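Local atomic coordinates of lectin 2 (Agrocybe aegerita, PDB entry 4TQJ), a protein that probably works as a beta-propeller lectin, specifically recognising N-acetylglucosamine at the non-reducing end of glycans. Residues I5-P10 against L117-D122; L9-A14 against V395-N400. The protein carries 1 engineered substitution. All coordinates share one frame; numbering follows the deposited sequence.

Contact 1 (I5-P10 against L117-D122)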
loop_
_atom_site.group_PDB
_atom_site.type_symbol
_atom_site.label_atom_id
_atom_site.label_comp_id
_atom_site.label_asym_id
_atom_site.label_seq_id
_atom_site.Cartn_x
_atom_site.Cartn_y
_atom_site.Cartn_z
ATOM N N ILE A 5 13.497 1.926 -16.756
ATOM C CA ILE A 5 14.651 1.835 -15.876
ATOM C C ILE A 5 15.814 2.569 -16.520
ATOM O O ILE A 5 16.217 2.219 -17.627
ATOM C CB ILE A 5 15.020 0.368 -15.652
ATOM C CG1 ILE A 5 13.912 -0.309 -14.845
ATOM C CG2 ILE A 5 16.365 0.239 -14.947
ATOM C CD1 ILE A 5 14.089 -1.784 -14.710
ATOM N N THR A 6 16.325 3.594 -15.843
ATOM C CA THR A 6 17.444 4.388 -16.362
ATOM C C THR A 6 18.626 4.292 -15.409
ATOM O O THR A 6 18.498 3.747 -14.322
ATOM C CB THR A 6 17.078 5.900 -16.590
ATOM O OG1 THR A 6 16.949 6.575 -15.333
ATOM C CG2 THR A 6 15.796 6.054 -17.389
ATOM N N GLN A 7 19.783 4.800 -15.821
ATOM C CA GLN A 7 20.950 4.829 -14.946
ATOM C C GLN A 7 20.710 5.718 -13.727
ATOM O O GLN A 7 21.064 5.359 -12.606
ATOM C CB GLN A 7 22.188 5.297 -15.720
ATOM C CG GLN A 7 22.501 4.403 -16.906
ATOM C CD GLN A 7 23.684 4.859 -17.717
ATOM O OE1 GLN A 7 23.747 4.596 -18.917
ATOM N NE2 GLN A 7 24.629 5.550 -17.074
ATOM N N ASP A 8 20.099 6.878 -13.946
ATOM C CA ASP A 8 19.845 7.811 -12.852
ATOM C C ASP A 8 18.689 7.334 -11.967
ATOM O O ASP A 8 18.680 7.542 -10.757
ATOM C CB ASP A 8 19.535 9.204 -13.407
ATOM C CG ASP A 8 20.763 9.890 -13.975
ATOM O OD1 ASP A 8 21.890 9.492 -13.610
ATOM O OD2 ASP A 8 20.611 10.825 -14.790
ATOM N N LEU A 9 17.708 6.706 -12.589
ATOM C CA LEU A 9 16.532 6.220 -11.867
ATOM C C LEU A 9 16.336 4.748 -12.171
ATOM O O LEU A 9 15.489 4.380 -12.973
ATOM C CB LEU A 9 15.299 7.032 -12.272
ATOM C CG LEU A 9 15.318 8.478 -11.782
ATOM C CD1 LEU A 9 14.222 9.314 -12.455
ATOM C CD2 LEU A 9 15.174 8.523 -10.267
ATOM N N PRO A 10 17.154 3.894 -11.551
ATOM C CA PRO A 10 17.058 2.459 -11.811
ATOM C C PRO A 10 15.804 1.811 -11.208
ATOM O O PRO A 10 15.460 0.682 -11.588
ATOM C CB PRO A 10 18.324 1.915 -11.145
ATOM C CG PRO A 10 18.602 2.886 -10.064
ATOM C CD PRO A 10 18.281 4.215 -10.660
ATOM N N LEU A 117 26.750 -1.479 -15.258
ATOM C CA LEU A 117 25.433 -1.155 -14.718
ATOM C C LEU A 117 24.778 -2.436 -14.239
ATOM O O LEU A 117 24.837 -3.444 -14.928
ATOM C CB LEU A 117 24.546 -0.542 -15.804
ATOM C CG LEU A 117 25.082 0.755 -16.410
ATOM C CD1 LEU A 117 24.405 1.064 -17.747
ATOM C CD2 LEU A 117 24.894 1.883 -15.410
ATOM N N ARG A 118 24.140 -2.383 -13.074
ATOM C CA ARG A 118 23.364 -3.502 -12.559
ATOM C C ARG A 118 21.955 -3.040 -12.221
ATOM O O ARG A 118 21.778 -2.089 -11.472
ATOM C CB ARG A 118 24.057 -4.120 -11.335
ATOM C CG ARG A 118 25.204 -5.063 -11.715
ATOM C CD ARG A 118 26.232 -5.257 -10.587
ATOM N NE ARG A 118 27.018 -4.055 -10.332
ATOM C CZ ARG A 118 27.941 -3.952 -9.378
ATOM N NH1 ARG A 118 28.209 -4.989 -8.603
ATOM N NH2 ARG A 118 28.609 -2.816 -9.208
ATOM N N TYR A 119 20.963 -3.719 -12.788
ATOM C CA TYR A 119 19.551 -3.376 -12.613
ATOM C C TYR A 119 18.776 -4.584 -12.124
ATOM O O TYR A 119 19.227 -5.722 -12.264
ATOM C CB TYR A 119 18.928 -2.987 -13.950
ATOM C CG TYR A 119 19.446 -1.724 -14.609
ATOM C CD1 TYR A 119 19.776 -0.599 -13.870
ATOM C CD2 TYR A 119 19.565 -1.654 -15.992
ATOM C CE1 TYR A 119 20.240 0.563 -14.501
ATOM C CE2 TYR A 119 20.013 -0.509 -16.621
ATOM C CZ TYR A 119 20.355 0.592 -15.879
ATOM O OH TYR A 119 20.784 1.736 -16.523
ATOM N N LEU A 120 17.595 -4.329 -11.576
ATOM C CA LEU A 120 16.640 -5.381 -11.240
ATOM C C LEU A 120 15.358 -5.126 -12.005
ATOM O O LEU A 120 14.803 -4.032 -11.938
ATOM C CB LEU A 120 16.346 -5.371 -9.743
ATOM C CG LEU A 120 17.573 -5.665 -8.888
ATOM C CD1 LEU A 120 17.404 -5.138 -7.460
ATOM C CD2 LEU A 120 17.895 -7.153 -8.919
ATOM N N ALA A 121 14.885 -6.134 -12.731
ATOM C CA ALA A 121 13.737 -5.948 -13.613
ATOM C C ALA A 121 13.044 -7.268 -13.953
ATOM O O ALA A 121 13.692 -8.291 -14.145
ATOM C CB ALA A 121 14.177 -5.240 -14.899
ATOM N N ASP A 122 11.721 -7.219 -14.040
ATOM C CA ASP A 122 10.910 -8.369 -14.428
ATOM C C ASP A 122 10.882 -8.493 -15.943
ATOM O O ASP A 122 9.860 -8.260 -16.574
ATOM C CB ASP A 122 9.495 -8.198 -13.885
ATOM C CG ASP A 122 8.603 -9.403 -14.156
ATOM O OD1 ASP A 122 9.108 -10.460 -14.597
ATOM O OD2 ASP A 122 7.387 -9.278 -13.907
HETATM O O HOH W 1 16.165 -1.916 -11.125
#
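Ile5 sets its CG2 methyl over the face of the Tyr119 ring, above the centre. CG2 is 3.6 Å from the ring centroid, and the line joining them is 11° off the normal, which identifies a CH-pi contact over the face. The two side chains run past each other in opposite directions. The isoleucine divides its branches between two partners: CG2 stands anti to the backbone N and takes the ring, while CG1 (chi1 -68°) carries CD1 along the strand to Ala121. That second meeting is tight, with Ile5 CD1 and Ala121 CB 3.5 Å apart. Pro10 CB approaches Tyr119 CD1 obliquely. At the phenol end, Gln7 CG lies 3.2 Å from Tyr119 OH, and the extended Gln7 chain crosses Leu117 at about a right angle, laying its terminal amide against both leucine methyls.

Strand 117-121 is the first, axis-facing strand of a four-stranded antiparallel propeller blade, and 5-10 runs through the middle of the ring, leaning on Leu117, Tyr119 and Ala121, whose side chains point to it. Water 1 adds a polar link, donating to Pro10 O at 2.7 Å and accepting from Leu120 N at 2.8 Å.

The second shell lies in strand 173-177 of the next blade. Gln7 OE1 accepts from Arg174 N and Tyr119 OH donates to Arg174 O, so both side chains bind the backbone of the same residue, which helps hold their polar ends in place. Ile5 is anchored to Leu176 by backbone hydrogen bonding. Within 5-10 the turn is pinned by an ST motif: Thr6 OG1 accepts from Leu9 N at 2.9 Å with an N-H...O angle of 150°, and Thr6 N in turn donates to Leu9 O.

Contact 2 (L9-A14 against V395-N400)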
loop_
_atom_site.group_PDB
_atom_site.type_symbol
_atom_site.label_atom_id
_atom_site.label_comp_id
_atom_site.label_asym_id
_atom_site.label_seq_id
_atom_site.Cartn_x
_atom_site.Cartn_y
_atom_site.Cartn_z
ATOM N N LEU A 9 17.708 6.706 -12.589
ATOM C CA LEU A 9 16.532 6.220 -11.867
ATOM C C LEU A 9 16.336 4.748 -12.171
ATOM O O LEU A 9 15.489 4.380 -12.973
ATOM C CB LEU A 9 15.299 7.032 -12.272
ATOM C CG LEU A 9 15.318 8.478 -11.782
ATOM C CD1 LEU A 9 14.222 9.314 -12.455
ATOM C CD2 LEU A 9 15.174 8.523 -10.267
ATOM N N PRO A 10 17.154 3.894 -11.551
ATOM C CA PRO A 10 17.058 2.459 -11.811
ATOM C C PRO A 10 15.804 1.811 -11.208
ATOM O O PRO A 10 15.460 0.682 -11.588
ATOM C CB PRO A 10 18.324 1.915 -11.145
ATOM C CG PRO A 10 18.602 2.886 -10.064
ATOM C CD PRO A 10 18.281 4.215 -10.660
ATOM N N ILE A 11 15.145 2.513 -10.286
ATOM C CA ILE A 11 13.951 2.009 -9.604
ATOM C C ILE A 11 12.701 2.697 -10.136
ATOM O O ILE A 11 12.480 3.887 -9.873
ATOM C CB ILE A 11 14.010 2.266 -8.086
ATOM C CG1 ILE A 11 15.259 1.629 -7.477
ATOM C CG2 ILE A 11 12.755 1.722 -7.413
ATOM C CD1 ILE A 11 15.479 1.992 -6.034
ATOM N N PRO A 12 11.882 1.961 -10.892
ATOM C CA PRO A 12 10.640 2.530 -11.418
ATOM C C PRO A 12 9.709 2.884 -10.264
ATOM O O PRO A 12 9.643 2.149 -9.280
ATOM C CB PRO A 12 10.044 1.382 -12.245
ATOM C CG PRO A 12 11.173 0.454 -12.492
ATOM C CD PRO A 12 12.027 0.542 -11.260
ATOM N N VAL A 13 9.038 4.021 -10.380
ATOM C CA VAL A 13 8.075 4.457 -9.396
ATOM C C VAL A 13 6.756 4.618 -10.140
ATOM O O VAL A 13 6.725 5.150 -11.248
ATOM C CB VAL A 13 8.496 5.794 -8.769
ATOM C CG1 VAL A 13 7.427 6.292 -7.820
ATOM C CG2 VAL A 13 9.854 5.654 -8.057
ATOM N N ALA A 14 5.669 4.144 -9.550
ATOM C CA ALA A 14 4.383 4.176 -10.239
ATOM C C ALA A 14 3.970 5.629 -10.515
ATOM O O ALA A 14 4.142 6.499 -9.656
ATOM C CB ALA A 14 3.339 3.470 -9.412
ATOM N N VAL A 395 22.531 6.575 0.087
ATOM C CA VAL A 395 21.718 6.521 -1.118
ATOM C C VAL A 395 20.269 6.702 -0.690
ATOM O O VAL A 395 19.833 6.107 0.296
ATOM C CB VAL A 395 21.838 5.150 -1.814
ATOM C CG1 VAL A 395 21.066 5.151 -3.143
ATOM C CG2 VAL A 395 23.279 4.785 -2.022
ATOM N N CYS A 396 19.528 7.542 -1.400
ATOM C CA CYS A 396 18.092 7.662 -1.160
ATOM C C CYS A 396 17.324 7.502 -2.443
ATOM O O CYS A 396 17.713 8.033 -3.487
ATOM C CB CYS A 396 17.737 9.032 -0.602
ATOM S SG CYS A 396 18.240 9.285 1.051
ATOM N N TRP A 397 16.210 6.797 -2.355
ATOM C CA TRP A 397 15.349 6.593 -3.496
ATOM C C TRP A 397 13.904 6.828 -3.067
ATOM O O TRP A 397 13.552 6.648 -1.893
ATOM C CB TRP A 397 15.433 5.144 -3.975
ATOM C CG TRP A 397 16.780 4.600 -4.396
ATOM C CD1 TRP A 397 17.435 3.528 -3.847
ATOM C CD2 TRP A 397 17.594 5.043 -5.493
ATOM N NE1 TRP A 397 18.606 3.289 -4.522
ATOM C CE2 TRP A 397 18.729 4.204 -5.535
ATOM C CE3 TRP A 397 17.477 6.070 -6.438
ATOM C CZ2 TRP A 397 19.740 4.365 -6.479
ATOM C CZ3 TRP A 397 18.481 6.231 -7.373
ATOM C CH2 TRP A 397 19.600 5.385 -7.386
ATOM N N MET A 398 13.062 7.208 -4.017
ATOM C CA MET A 398 11.628 7.021 -3.855
ATOM C C MET A 398 11.296 5.650 -4.447
ATOM O O MET A 398 11.912 5.237 -5.426
ATOM C CB MET A 398 10.837 8.123 -4.566
ATOM C CG MET A 398 11.177 9.541 -4.098
ATOM S SD MET A 398 10.919 9.819 -2.326
ATOM C CE MET A 398 9.182 9.424 -2.135
ATOM N N ALA A 399 10.341 4.944 -3.840
ATOM C CA ALA A 399 9.895 3.642 -4.336
ATOM C C ALA A 399 8.509 3.317 -3.789
ATOM O O ALA A 399 8.129 3.813 -2.742
ATOM C CB ALA A 399 10.879 2.552 -3.938
ATOM N N ASN A 400 7.746 2.502 -4.509
ATOM C CA ASN A 400 6.468 2.027 -3.991
ATOM C C ASN A 400 6.678 0.687 -3.296
ATOM O O ASN A 400 6.787 -0.364 -3.933
ATOM C CB ASN A 400 5.419 1.917 -5.098
ATOM C CG ASN A 400 5.299 3.200 -5.916
ATOM O OD1 ASN A 400 6.004 3.382 -6.905
ATOM N ND2 ASN A 400 4.406 4.086 -5.503
HETATM O O HOH W 2 13.214 5.490 -7.923
HETATM O O HOH W 3 9.021 1.367 -6.778
HETATM O O HOH W 4 3.730 6.581 -6.874
#
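Ile11 and Trp397 supply the main apolar contact. The CD1 methyl of Ile11 is 3.4 Å from the centroid of the five-membered indole ring, 18° off the normal, a CH-pi contact over the pyrrole side of the indole. Its nearest ring atom is Trp397 CD1, at 3.3 Å. On the opposite face stands the CG1 methyl of Val395, so the indole is sandwiched between two aliphatic groups, each displaced toward the rim. The benzene part of the indole meets Pro10, whose CD comes to 3.7 Å from Trp397 CH2 as the two side chains cross at about a right angle. With CG1 anti to its carbonyl carbon (chi1 -57°), Ile11 sends CD1 to the indole and leaves CG2 beside Ala399 CB. Further along, Val13 CG2 packs over the peptide carbonyl of Met398.

Strand 395-399 pairs antiparallel with strand 20-25, completing a blade whose other three strands come from the N-terminal part of the chain: the closure often called a molecular velcro in beta-propellers. Trp397 NE1 is bound to Arg61 O on strand 60-64 of the adjacent blade, which helps fix the rotation of the indole.

The direct polar bond is Ala14 N to Asn400 OD1, 2.8 Å long and nearly straight at 169°, with the donor tilted out of the amide's carbonyl plane. The Ala14 N-H requires an acceptor there, which identifies OD1 as the oxygen; water 4, accepting from Asn400 ND2 and donating to Ala14 O, is consistent with that. Two more waters bridge the backbones. Water 3 accepts from Asn400 N and donates to Pro12 O, whereas water 2 donates to both Ile11 O, at 2.6 Å, and Met398 O, at 2.8 Å.

Overall arrangement
Both contacts start from the N-terminal segment that threads the centre of the propeller, and they share Leu9 and Pro10. Their centres are 10 Å apart, and each lies about 6 Å from the centre of the chain. Contact 1 leans on the first strand of the blade 117-157, contact 2 on the C-terminal strand that closes the blade containing 20-44; strand 60-64 lies between, with Leu62 touched by Pro10, Ile11, Leu120 and Trp397. The two also meet directly, Ile5 CG1 lying 3.7 Å from Pro12 CG and Asp8 O 3.6 Å from Trp397 CZ3. The N-terminal segment thereby ties separate blades together near the axis.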